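Side-chain contacts in phosphogluconate dehydrogenase NAD-binding putative C-terminal domain-containing protein (Sinorhizobium meliloti, PDB 4EZB), which is of unknown function but probably acts as an oxidoreductase, pairing a Rossmann-like domain that may bind a nucleotide with a helical domain that forms a dimer: residues 98-103 against 119-124; 204-209 against 254-259; 211-216 against 224-229; 266-271 against 276-281; 294-299 against 303-308. All coordinates share one frame; numbering follows the deposited sequence.

Contact 1 lies in the Rossmann-type part of the chain, while contacts 2 to 5 belong to the helical part; the centres of contacts 1 and 3 are about 41 Å apart, on opposite sides of the chain's centre. Contact 4 touches contact 1, Gly124 CA lying 4.3 Å from Thr266 OG1. Contacts 2 and 4, with centres about 12 Å apart, share helix 238-268 and meet through Ala207 CB and Ala280 CB at 3.5 Å. Helix 190-218 runs on from contact 2 into contact 3, where Leu213 O lies 3.3 Å from Val306 CG1 of contact 5. Contacts 2, 3 and 4 also touch the second subunit.

Contact 1 (98-103 against 119-124)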
# COMPACT_ATOMS: atom_id res chain seq x y z
N ALA A 98 23.19 3.71 18.57
CA ALA A 98 23.04 3.85 20.01
C ALA A 98 23.89 4.99 20.56
O ALA A 98 23.48 5.66 21.49
CB ALA A 98 23.39 2.55 20.73
N ALA A 99 25.07 5.21 19.97
CA ALA A 99 26.01 6.20 20.50
C ALA A 99 25.75 7.66 20.07
O ALA A 99 26.44 8.57 20.54
CB ALA A 99 27.45 5.79 20.19
N THR A 100 24.76 7.88 19.21
CA THR A 100 24.50 9.20 18.62
C THR A 100 24.61 10.42 19.59
O THR A 100 25.40 11.34 19.37
CB THR A 100 23.17 9.22 17.83
OG1 THR A 100 23.25 8.29 16.75
CG2 THR A 100 22.89 10.59 17.23
N LYS A 101 23.80 10.39 20.63
CA LYS A 101 23.69 11.49 21.61
C LYS A 101 24.99 11.68 22.38
O LYS A 101 25.53 12.80 22.46
CB LYS A 101 22.53 11.23 22.59
CG LYS A 101 21.14 11.34 21.97
CD LYS A 101 20.03 11.06 22.99
CE LYS A 101 19.84 9.57 23.24
NZ LYS A 101 18.88 9.27 24.34
N ALA A 102 25.50 10.58 22.92
CA ALA A 102 26.81 10.55 23.59
C ALA A 102 27.88 11.24 22.75
O ALA A 102 28.53 12.16 23.22
CB ALA A 102 27.21 9.12 23.92
N VAL A 103 28.03 10.81 21.50
CA VAL A 103 28.96 11.43 20.56
C VAL A 103 28.72 12.94 20.48
O VAL A 103 29.65 13.73 20.72
CB VAL A 103 28.88 10.76 19.17
CG1 VAL A 103 29.55 11.61 18.11
CG2 VAL A 103 29.53 9.39 19.25
N ASP A 119 25.18 15.28 11.54
CA ASP A 119 24.91 13.99 12.13
C ASP A 119 24.44 13.08 11.03
O ASP A 119 23.37 13.30 10.50
CB ASP A 119 23.85 14.10 13.21
CG ASP A 119 23.68 12.81 13.98
OD1 ASP A 119 24.11 12.78 15.17
OD2 ASP A 119 23.14 11.82 13.39
N LEU A 120 25.21 12.06 10.69
CA LEU A 120 24.79 11.16 9.61
C LEU A 120 24.30 9.79 10.07
O LEU A 120 24.20 8.87 9.25
CB LEU A 120 25.94 10.96 8.60
CG LEU A 120 26.51 12.23 8.04
CD1 LEU A 120 27.83 11.92 7.34
CD2 LEU A 120 25.50 12.88 7.11
N ASN A 121 24.02 9.65 11.35
CA ASN A 121 23.58 8.38 11.91
C ASN A 121 22.18 7.88 11.56
O ASN A 121 21.31 8.67 11.28
CB ASN A 121 23.79 8.41 13.40
CG ASN A 121 25.22 8.67 13.75
OD1 ASN A 121 26.09 7.93 13.36
ND2 ASN A 121 25.47 9.74 14.44
N SER A 122 21.98 6.57 11.54
CA SER A 122 20.68 6.00 11.14
C SER A 122 19.66 6.05 12.27
O SER A 122 19.23 5.01 12.75
CB SER A 122 20.82 4.55 10.68
OG SER A 122 22.12 4.31 10.19
N VAL A 123 19.28 7.25 12.69
CA VAL A 123 18.33 7.42 13.78
C VAL A 123 17.16 8.30 13.33
O VAL A 123 17.23 8.94 12.28
CB VAL A 123 19.02 7.94 15.07
CG1 VAL A 123 19.98 6.89 15.62
CG2 VAL A 123 19.77 9.26 14.82
N GLY A 124 16.06 8.31 14.09
CA GLY A 124 14.90 9.10 13.72
C GLY A 124 15.05 10.55 14.13
O GLY A 124 16.01 10.86 14.83
O HOH W 1 26.31 12.29 16.89
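Thr100, at the start of helix 100-107, pushes its two branches into the loop Asp119-Gly124. Its methyl is the tight side: with CG2 anti to the backbone N, Thr100 CG2 comes within 3.2 Å of Asp119 OD1, the two side chains crossing at about a right angle. The other branch, Thr100 OG1, sits 3.4 Å from Asn121 CB; its hydrogen bond goes back to Gly97 O. The loop follows strand 116-119 of a Rossmann-type sheet and leads to Gly124, the N-cap of helix 125-136; the Asn121 side chain lies near, without touching, a GxGxxA sequence consistent with a dinucleotide-binding loop. Asp119 braces this loop as an Asx turn: its OD2 accepts Asn121 N at 3.1 Å from above the carboxylate plane and also forms a salt bridge with Lys128, while Asn121 OD1 takes Val95 N. Toward the partly exposed end the fit is looser, Val123 CG1 standing 3.7 Å from Thr100 OG1. Between the helix backbone and the carboxylate a single water bridges instead, donating to Thr100 O and to Asp119 OD1, each at 2.8 Å.

Contact 2 (204-209 against 254-259)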
# COMPACT_ATOMS: atom_id res chain seq x y z
N GLY A 204 5.27 -0.28 1.87
CA GLY A 204 3.83 -0.40 1.96
C GLY A 204 3.35 -1.12 0.72
O GLY A 204 2.58 -2.07 0.81
N VAL A 205 3.82 -0.68 -0.44
CA VAL A 205 3.47 -1.36 -1.66
C VAL A 205 3.91 -2.83 -1.72
O VAL A 205 3.19 -3.68 -2.26
CB VAL A 205 4.07 -0.64 -2.89
CG1 VAL A 205 4.05 -1.56 -4.10
CG2 VAL A 205 3.25 0.60 -3.20
N GLU A 206 5.12 -3.09 -1.23
CA GLU A 206 5.65 -4.44 -1.18
C GLU A 206 4.78 -5.32 -0.28
O GLU A 206 4.45 -6.46 -0.63
CB GLU A 206 7.08 -4.35 -0.64
CG GLU A 206 7.78 -5.65 -0.28
CD GLU A 206 9.13 -5.41 0.43
OE1 GLU A 206 9.51 -4.24 0.64
OE2 GLU A 206 9.82 -6.39 0.82
N ALA A 207 4.43 -4.79 0.88
CA ALA A 207 3.53 -5.46 1.83
C ALA A 207 2.13 -5.70 1.23
O ALA A 207 1.56 -6.78 1.42
CB ALA A 207 3.41 -4.60 3.09
N LEU A 208 1.59 -4.70 0.52
CA LEU A 208 0.26 -4.87 -0.12
C LEU A 208 0.29 -5.98 -1.16
O LEU A 208 -0.62 -6.79 -1.23
CB LEU A 208 -0.25 -3.58 -0.79
CG LEU A 208 -0.65 -2.38 0.06
CD1 LEU A 208 -0.78 -1.13 -0.83
CD2 LEU A 208 -1.95 -2.70 0.81
N LEU A 209 1.34 -6.01 -1.97
CA LEU A 209 1.48 -7.13 -2.92
C LEU A 209 1.56 -8.46 -2.19
O LEU A 209 0.97 -9.46 -2.64
CB LEU A 209 2.69 -6.94 -3.83
CG LEU A 209 2.52 -5.81 -4.86
CD1 LEU A 209 3.87 -5.29 -5.32
CD2 LEU A 209 1.70 -6.22 -6.08
N ALA A 254 14.84 -9.05 6.33
CA ALA A 254 15.23 -8.73 7.70
C ALA A 254 15.50 -7.22 7.86
O ALA A 254 14.83 -6.56 8.66
CB ALA A 254 16.45 -9.55 8.12
N ARG A 255 16.43 -6.69 7.06
CA ARG A 255 16.79 -5.26 7.10
C ARG A 255 15.66 -4.31 6.65
O ARG A 255 15.57 -3.18 7.13
CB ARG A 255 18.09 -4.99 6.34
CG ARG A 255 19.26 -5.81 6.88
CD ARG A 255 20.56 -5.01 6.94
NE ARG A 255 21.49 -5.55 7.94
CZ ARG A 255 22.63 -4.97 8.31
NH1 ARG A 255 23.02 -3.82 7.77
NH2 ARG A 255 23.40 -5.54 9.23
N ARG A 256 14.80 -4.78 5.74
CA ARG A 256 13.60 -4.05 5.29
C ARG A 256 12.55 -3.88 6.41
O ARG A 256 11.83 -2.87 6.46
CB ARG A 256 12.98 -4.72 4.05
CG ARG A 256 13.86 -4.62 2.81
CD ARG A 256 13.28 -5.36 1.61
NE ARG A 256 12.25 -4.58 0.93
CZ ARG A 256 12.46 -3.59 0.06
NH1 ARG A 256 13.70 -3.21 -0.26
NH2 ARG A 256 11.43 -2.95 -0.49
N VAL A 257 12.48 -4.87 7.31
CA VAL A 257 11.63 -4.79 8.51
C VAL A 257 12.15 -3.78 9.55
O VAL A 257 11.34 -3.13 10.22
CB VAL A 257 11.45 -6.18 9.15
CG1 VAL A 257 10.86 -6.07 10.56
CG2 VAL A 257 10.57 -7.03 8.27
N THR A 258 13.47 -3.68 9.69
CA THR A 258 14.08 -2.66 10.56
C THR A 258 13.74 -1.26 10.06
O THR A 258 13.18 -0.47 10.81
CB THR A 258 15.62 -2.80 10.66
OG1 THR A 258 15.99 -4.18 10.60
CG2 THR A 258 16.11 -2.20 11.98
N GLU A 259 14.06 -0.98 8.80
CA GLU A 259 13.68 0.28 8.13
C GLU A 259 12.20 0.67 8.32
O GLU A 259 11.88 1.85 8.48
CB GLU A 259 13.99 0.21 6.63
CG GLU A 259 15.44 -0.07 6.28
CD GLU A 259 15.64 -0.40 4.82
OE1 GLU A 259 15.17 0.37 3.96
OE2 GLU A 259 16.29 -1.43 4.52
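Between 204-209 and 254-259 the contact is a single pair, Glu206 and Arg256; the nearest CA atoms of the two segments, those of the same two residues, are 10.3 Å apart. The ionic part is a salt bridge made side-on, with two guanidinium nitrogens converging on one oxygen: Arg256 NH2 lies 2.6 Å from Glu206 OE1, and Arg256 NE lies 2.8 Å from that same Glu206 OE1. Both nitrogens come from one face of the carboxylate, while the oxygen itself lies in the guanidinium plane; the carboxylate and guanidinium planes are 48° apart, so the groups do not pair flat. A third bond, Arg256 NE to Glu206 OE2 at 3.0 Å, is weak. Extension does the work on one side, Glu206 CG standing anti to the backbone N (chi1 170°) with the chain straight beyond it, whereas Arg256 folds at chi3 (80°) to present its NE edge.

The helices belong to the all-helical domain, in which helix 190-218 also forms part of the dimer interface: Leu208 packs on Leu208 of the second subunit. Outside the ion pair, Glu206 OE2 is hydrogen-bonded to the hydroxyl of Thr249, a second grip that helps fix the carboxylate's rotation in this buried place. In van der Waals contact, Tyr245 of helix 238-268 touches both Glu206 and Arg256, Arg248 of the same helix lies against Arg256, and Ile284 of helix 275-291 lies against Glu206.

Contact 3 (211-216 against 224-229)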
# COMPACT_ATOMS: atom_id res chain seq x y z
N GLU A 211 0.23 -9.28 0.71
CA GLU A 211 -1.12 -9.59 1.23
C GLU A 211 -2.12 -9.94 0.10
O GLU A 211 -2.80 -10.95 0.14
CB GLU A 211 -1.65 -8.47 2.17
CG GLU A 211 -2.94 -8.87 2.91
CD GLU A 211 -3.24 -8.07 4.18
OE1 GLU A 211 -4.40 -7.61 4.33
OE2 GLU A 211 -2.35 -7.93 5.06
N ALA A 212 -2.18 -9.11 -0.94
CA ALA A 212 -3.11 -9.33 -2.05
C ALA A 212 -2.78 -10.62 -2.80
O ALA A 212 -3.68 -11.42 -3.06
CB ALA A 212 -3.06 -8.16 -3.01
N LEU A 213 -1.52 -10.78 -3.18
CA LEU A 213 -1.11 -11.87 -4.06
C LEU A 213 -1.17 -13.26 -3.44
O LEU A 213 -1.55 -14.22 -4.12
CB LEU A 213 0.29 -11.61 -4.64
CG LEU A 213 0.44 -10.49 -5.67
CD1 LEU A 213 1.73 -10.66 -6.46
CD2 LEU A 213 -0.75 -10.43 -6.62
N SER A 214 -0.80 -13.38 -2.17
CA SER A 214 -0.84 -14.68 -1.52
C SER A 214 -2.28 -15.09 -1.18
O SER A 214 -2.59 -16.28 -1.08
CB SER A 214 0.04 -14.66 -0.27
OG SER A 214 -0.47 -13.76 0.67
N SER A 215 -3.14 -14.09 -1.00
CA SER A 215 -4.58 -14.26 -0.83
C SER A 215 -5.15 -14.78 -2.12
O SER A 215 -5.81 -15.84 -2.16
CB SER A 215 -5.22 -12.89 -0.56
OG SER A 215 -5.15 -12.58 0.81
N ALA A 216 -4.91 -14.00 -3.17
CA ALA A 216 -5.31 -14.34 -4.51
C ALA A 216 -4.91 -15.75 -4.87
O ALA A 216 -5.68 -16.50 -5.52
CB ALA A 216 -4.70 -13.36 -5.50
N ARG A 224 -5.53 -12.97 -12.42
CA ARG A 224 -6.65 -12.05 -12.61
C ARG A 224 -6.56 -10.82 -11.76
O ARG A 224 -6.96 -9.72 -12.19
CB ARG A 224 -8.00 -12.74 -12.44
CG ARG A 224 -8.39 -13.48 -13.69
CD ARG A 224 -9.85 -13.86 -13.65
NE ARG A 224 -10.07 -15.03 -14.50
CZ ARG A 224 -10.56 -14.96 -15.73
NH1 ARG A 224 -10.89 -13.78 -16.22
NH2 ARG A 224 -10.73 -16.06 -16.45
N ILE A 225 -6.03 -11.00 -10.54
CA ILE A 225 -5.81 -9.88 -9.64
C ILE A 225 -4.67 -8.97 -10.14
O ILE A 225 -4.71 -7.78 -9.94
CB ILE A 225 -5.49 -10.38 -8.22
CG1 ILE A 225 -6.77 -10.77 -7.47
CG2 ILE A 225 -4.75 -9.31 -7.43
CD1 ILE A 225 -7.64 -9.59 -7.08
N LEU A 226 -3.62 -9.55 -10.71
CA LEU A 226 -2.58 -8.74 -11.34
C LEU A 226 -3.15 -7.94 -12.52
O LEU A 226 -2.86 -6.75 -12.66
CB LEU A 226 -1.36 -9.59 -11.73
CG LEU A 226 -0.50 -9.89 -10.50
CD1 LEU A 226 0.42 -11.10 -10.66
CD2 LEU A 226 0.30 -8.65 -10.07
N ASP A 227 -3.99 -8.58 -13.32
CA ASP A 227 -4.74 -7.88 -14.39
C ASP A 227 -5.54 -6.72 -13.86
O ASP A 227 -5.56 -5.65 -14.47
CB ASP A 227 -5.73 -8.82 -15.08
CG ASP A 227 -5.06 -9.84 -15.95
OD1 ASP A 227 -3.86 -9.71 -16.26
OD2 ASP A 227 -5.77 -10.79 -16.33
N SER A 228 -6.21 -6.92 -12.73
CA SER A 228 -7.11 -5.90 -12.23
C SER A 228 -6.32 -4.73 -11.65
O SER A 228 -6.74 -3.57 -11.80
CB SER A 228 -8.16 -6.47 -11.27
OG SER A 228 -7.70 -6.45 -9.94
N VAL A 229 -5.17 -5.00 -11.02
CA VAL A 229 -4.26 -3.90 -10.61
C VAL A 229 -3.65 -3.20 -11.85
O VAL A 229 -3.49 -1.99 -11.88
CB VAL A 229 -3.09 -4.36 -9.70
CG1 VAL A 229 -2.50 -3.17 -8.99
CG2 VAL A 229 -3.60 -5.34 -8.64
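Leu213 and Leu226 each hold CG anti to the carbonyl carbon, with chi1 of -70° and -78°, which swings their branched ends into the gap between helices 190-218 and 222-232 although neither CB aims directly across it. Ile225 has its CG1 turned the same way, setting that atom against Ala216. These residues form the apolar seam of a helical hairpin: the two helices follow one another through a short turn, and over the two segments their axes lie 10.4 Å apart and run roughly antiparallel, at 145°.

Near the turn, where the backbones come closest, the small Ala216 lets the larger Ile225 in; Ala216 CB meets Ile225 CG1 at 3.9 Å. One turn back along helix 190-218, Leu213 meets Leu226, the neighbour of Ile225. Leu213 CD2 is the branch that does the touching, 3.9 Å from Leu226 CG and about as far from its CD2, the two side chains meeting at roughly a right angle. The same Leu213 CD2 reaches Ile225 CG2 at 4.2 Å and so spans two neighbouring residues of the opposite helix. Further helices complete the core around the seam: Val306 and Ala242 lie against Leu213, and Tyr302 and Arg239 against Leu226. Ile225 also packs on Leu194 of the second subunit, and Ser215 on Ile267 of that subunit.

One serine on each helix bonds back to its own backbone. Ser215 OG donates to Glu211 O at 2.9 Å, and Ser228 OG reaches Ile225 O at 3.3 Å, from the same face of that carbonyl as Val229 N.

Contact 4 (266-271 against 276-281)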
# COMPACT_ATOMS: atom_id res chain seq x y z
N THR A 266 8.99 7.00 13.67
CA THR A 266 9.09 8.37 13.15
C THR A 266 7.71 9.00 13.01
O THR A 266 7.48 10.13 13.45
CB THR A 266 9.81 8.37 11.78
OG1 THR A 266 11.16 7.96 11.97
CG2 THR A 266 9.79 9.74 11.14
N ILE A 267 6.78 8.25 12.42
CA ILE A 267 5.43 8.75 12.21
C ILE A 267 4.74 8.91 13.55
O ILE A 267 4.07 9.91 13.80
CB ILE A 267 4.63 7.82 11.28
CG1 ILE A 267 5.28 7.74 9.89
CG2 ILE A 267 3.18 8.29 11.14
CD1 ILE A 267 4.88 6.50 9.13
N GLU A 268 4.93 7.94 14.44
CA GLU A 268 4.38 8.03 15.77
C GLU A 268 4.93 9.26 16.48
O GLU A 268 4.19 9.99 17.14
CB GLU A 268 4.66 6.76 16.56
CG GLU A 268 3.63 5.67 16.29
CD GLU A 268 4.11 4.28 16.67
OE1 GLU A 268 4.99 4.17 17.56
OE2 GLU A 268 3.60 3.31 16.08
N SER A 269 6.23 9.50 16.29
CA SER A 269 6.92 10.64 16.89
C SER A 269 6.28 11.98 16.51
O SER A 269 6.52 12.99 17.16
CB SER A 269 8.43 10.62 16.55
OG SER A 269 8.74 11.37 15.38
N PHE A 270 5.46 11.98 15.45
CA PHE A 270 4.75 13.20 15.01
C PHE A 270 3.34 13.34 15.56
O PHE A 270 2.59 14.21 15.10
CB PHE A 270 4.70 13.29 13.48
CG PHE A 270 6.03 13.47 12.83
CD1 PHE A 270 6.91 14.47 13.26
CD2 PHE A 270 6.41 12.67 11.75
CE1 PHE A 270 8.14 14.64 12.65
CE2 PHE A 270 7.63 12.84 11.14
CZ PHE A 270 8.50 13.83 11.58
N GLY A 271 2.97 12.49 16.52
CA GLY A 271 1.61 12.44 17.05
C GLY A 271 0.61 11.69 16.16
O GLY A 271 -0.60 11.81 16.34
N MSE A 276 -0.38 1.53 9.04
CA MSE A 276 0.07 0.99 7.74
C MSE A 276 1.52 0.57 7.86
O MSE A 276 1.88 -0.54 7.46
CB MSE A 276 -0.05 1.97 6.57
CG MSE A 276 -1.50 2.37 6.30
SE MSE A 276 -2.58 0.77 5.85
CE MSE A 276 -1.90 0.29 4.05
N SER A 277 2.34 1.44 8.44
CA SER A 277 3.75 1.13 8.64
C SER A 277 3.94 -0.06 9.54
O SER A 277 4.83 -0.88 9.31
CB SER A 277 4.49 2.31 9.25
OG SER A 277 4.49 3.38 8.33
N ARG A 278 3.15 -0.15 10.61
CA ARG A 278 3.31 -1.29 11.52
C ARG A 278 2.88 -2.60 10.82
O ARG A 278 3.57 -3.61 10.93
CB ARG A 278 2.53 -1.08 12.82
CG ARG A 278 3.09 0.00 13.74
CD ARG A 278 4.25 -0.54 14.56
NE ARG A 278 4.80 0.48 15.46
CZ ARG A 278 6.05 0.47 15.92
NH1 ARG A 278 6.89 -0.49 15.57
NH2 ARG A 278 6.46 1.44 16.73
N ALA A 279 1.77 -2.57 10.09
CA ALA A 279 1.25 -3.77 9.43
C ALA A 279 2.22 -4.21 8.33
O ALA A 279 2.45 -5.40 8.16
CB ALA A 279 -0.14 -3.55 8.86
N ALA A 280 2.83 -3.25 7.62
CA ALA A 280 3.76 -3.59 6.54
C ALA A 280 5.05 -4.30 7.02
O ALA A 280 5.46 -5.34 6.46
CB ALA A 280 4.08 -2.37 5.69
N CYS A 281 5.63 -3.74 8.09
CA CYS A 281 6.73 -4.34 8.84
C CYS A 281 6.42 -5.77 9.27
O CYS A 281 7.19 -6.68 8.99
CB CYS A 281 7.04 -3.45 10.06
SG CYS A 281 7.76 -4.26 11.51
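Glu268 and Arg278 pair through a two-pronged salt bridge in which each carboxylate oxygen receives its own nitrogen. Arg278 NE donates to Glu268 OE2 at 3.1 Å, and Arg278 NH2 donates to Glu268 OE1 at 3.2 Å with a fairly straight N-H...O angle of 163°. Both oxygens are met on their syn sides, though the planes of the two groups are 38° apart. The bend of Arg278 at chi2 (-81°) brings its NE edge across to the glutamate, whose extended chain it meets at about a right angle. Deeper in, Ile267 CD1 presses against Ser277 OG at 3.2 Å; that hydroxyl is hydrogen-bonded outside the two segments.

The backbone polar groups around the turn are also engaged. Gly271 N bonds to Glu268 O at 2.9 Å, closing a type I beta turn, and Phe270 N bonds to Ile267 O. Ser269 OG donates to Thr266 O at 2.6 Å while lying over the centre of one face of the Phe270 ring. The second subunit supplies further partners: its Glu211 accepts Met276 N (of a selenomethionine) with OE2 and Ser277 N with OE1, gripping the start of helix 275-291, and its Arg218 NE donates to Phe270 O. Joined by a short connection and pinned by a salt bridge beside it, helices 238-268 and 275-291 form a helical hairpin at the dimer interface.

Contact 5 (294-299 against 303-308); sequences QGLSVN and RGFVPV
Leu296 and Phe305 mark where the irregular stretch 294-299 runs back along helix 301-312, their CA atoms 7.2 Å apart, with Gln294 reaching Val308 further on. The chain turns at Gly295 with a positive phi, and Leu296 then drops its side chain between three helix residues. One methyl, Leu296 CD1, approaches the Phe305 ring at its edge and in its plane, 3.9 Å from Phe305 CD1, and also meets Val308 CG1 at 4.0 Å. The other, Leu296 CD2, rests 3.7 Å from Gly304 O, where the absence of a side chain on Gly304 leaves the leucine close to the helix backbone. Leu296 and Val308 come tip to tip, and Val308 CG1, anti to its backbone N (chi1 167°), also takes Gln294 CG at 3.9 Å.

The far end of the ring lies near two backbone oxygens. Phe305 CZ lies 3.5 Å from Ser297 O, which approaches obliquely, and 4.0 Å from Val298 O, which lies at the ring edge. Phe250 touches Leu296 from helix 238-268, and Met291 touches both Leu296 and Phe305.

Ser297 shapes the connection: its OG accepts Asn299 N at 3.3 Å in an ST turn, and its own N bonds to Asp300 OD2. This is a loop packed back, through leucine, valine and phenylalanine, on the helix it leads into, as part of the connection between helices 275-291 and 301-312.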
# COMPACT_ATOMS: atom_id res chain seq x y z
N GLN A 294 13.18 -22.73 1.52
CA GLN A 294 12.12 -23.28 0.67
C GLN A 294 12.62 -23.51 -0.77
O GLN A 294 11.83 -23.80 -1.66
CB GLN A 294 10.89 -22.34 0.65
CG GLN A 294 10.28 -22.02 2.01
CD GLN A 294 9.77 -23.27 2.73
OE1 GLN A 294 8.97 -24.02 2.18
NE2 GLN A 294 10.24 -23.49 3.96
N GLY A 295 13.93 -23.37 -0.97
CA GLY A 295 14.56 -23.63 -2.26
C GLY A 295 14.30 -22.56 -3.30
O GLY A 295 14.44 -22.81 -4.50
N LEU A 296 13.90 -21.38 -2.84
CA LEU A 296 13.66 -20.22 -3.70
C LEU A 296 14.96 -19.52 -4.02
O LEU A 296 15.92 -19.65 -3.27
CB LEU A 296 12.76 -19.22 -2.98
CG LEU A 296 11.30 -19.62 -2.75
CD1 LEU A 296 10.66 -18.63 -1.79
CD2 LEU A 296 10.57 -19.67 -4.09
N SER A 297 14.96 -18.76 -5.10
CA SER A 297 16.10 -17.96 -5.55
C SER A 297 15.62 -16.52 -5.81
O SER A 297 14.47 -16.33 -6.23
CB SER A 297 16.68 -18.59 -6.82
OG SER A 297 17.43 -17.67 -7.59
N VAL A 298 16.48 -15.51 -5.57
CA VAL A 298 16.10 -14.09 -5.79
C VAL A 298 15.63 -13.85 -7.23
O VAL A 298 14.93 -12.88 -7.53
CB VAL A 298 17.23 -13.09 -5.42
CG1 VAL A 298 17.76 -13.33 -4.01
CG2 VAL A 298 18.38 -13.15 -6.42
N ASN A 299 16.04 -14.76 -8.10
CA ASN A 299 15.76 -14.74 -9.52
C ASN A 299 14.36 -15.29 -9.88
O ASN A 299 13.95 -15.21 -11.03
CB ASN A 299 16.83 -15.58 -10.21
CG ASN A 299 17.03 -15.20 -11.66
OD1 ASN A 299 16.57 -14.15 -12.10
ND2 ASN A 299 17.73 -16.06 -12.41
N ARG A 303 5.71 -15.61 -9.76
CA ARG A 303 5.29 -16.97 -10.12
C ARG A 303 5.96 -17.99 -9.20
O ARG A 303 5.32 -18.94 -8.79
CB ARG A 303 5.58 -17.29 -11.58
CG ARG A 303 4.67 -16.53 -12.53
CD ARG A 303 5.15 -16.65 -13.97
NE ARG A 303 4.30 -15.94 -14.93
CZ ARG A 303 4.46 -14.66 -15.32
NH1 ARG A 303 5.47 -13.92 -14.84
NH2 ARG A 303 3.61 -14.13 -16.19
N GLY A 304 7.21 -17.73 -8.82
CA GLY A 304 7.94 -18.54 -7.83
C GLY A 304 7.57 -18.27 -6.38
O GLY A 304 7.21 -19.20 -5.67
N PHE A 305 7.63 -17.00 -5.94
CA PHE A 305 7.41 -16.68 -4.51
C PHE A 305 5.98 -16.88 -3.99
O PHE A 305 5.75 -17.32 -2.84
CB PHE A 305 7.83 -15.22 -4.19
CG PHE A 305 9.23 -14.86 -4.62
CD1 PHE A 305 10.34 -15.47 -4.04
CD2 PHE A 305 9.44 -13.88 -5.58
CE1 PHE A 305 11.63 -15.13 -4.44
CE2 PHE A 305 10.72 -13.54 -5.99
CZ PHE A 305 11.81 -14.17 -5.43
N VAL A 306 5.01 -16.51 -4.83
CA VAL A 306 3.63 -16.40 -4.39
C VAL A 306 3.07 -17.75 -3.92
O VAL A 306 2.46 -17.82 -2.85
CB VAL A 306 2.74 -15.66 -5.43
CG1 VAL A 306 1.26 -15.76 -5.07
CG2 VAL A 306 3.12 -14.19 -5.49
N PRO A 307 3.32 -18.85 -4.68
CA PRO A 307 2.80 -20.14 -4.18
C PRO A 307 3.42 -20.54 -2.85
O PRO A 307 2.76 -21.18 -2.01
CB PRO A 307 3.16 -21.12 -5.29
CG PRO A 307 3.20 -20.27 -6.52
CD PRO A 307 3.77 -18.94 -6.08
N VAL A 308 4.67 -20.14 -2.65
CA VAL A 308 5.33 -20.44 -1.41
C VAL A 308 4.69 -19.65 -0.27
O VAL A 308 4.32 -20.26 0.75
CB VAL A 308 6.86 -20.28 -1.50
CG1 VAL A 308 7.47 -20.30 -0.10
CG2 VAL A 308 7.44 -21.40 -2.35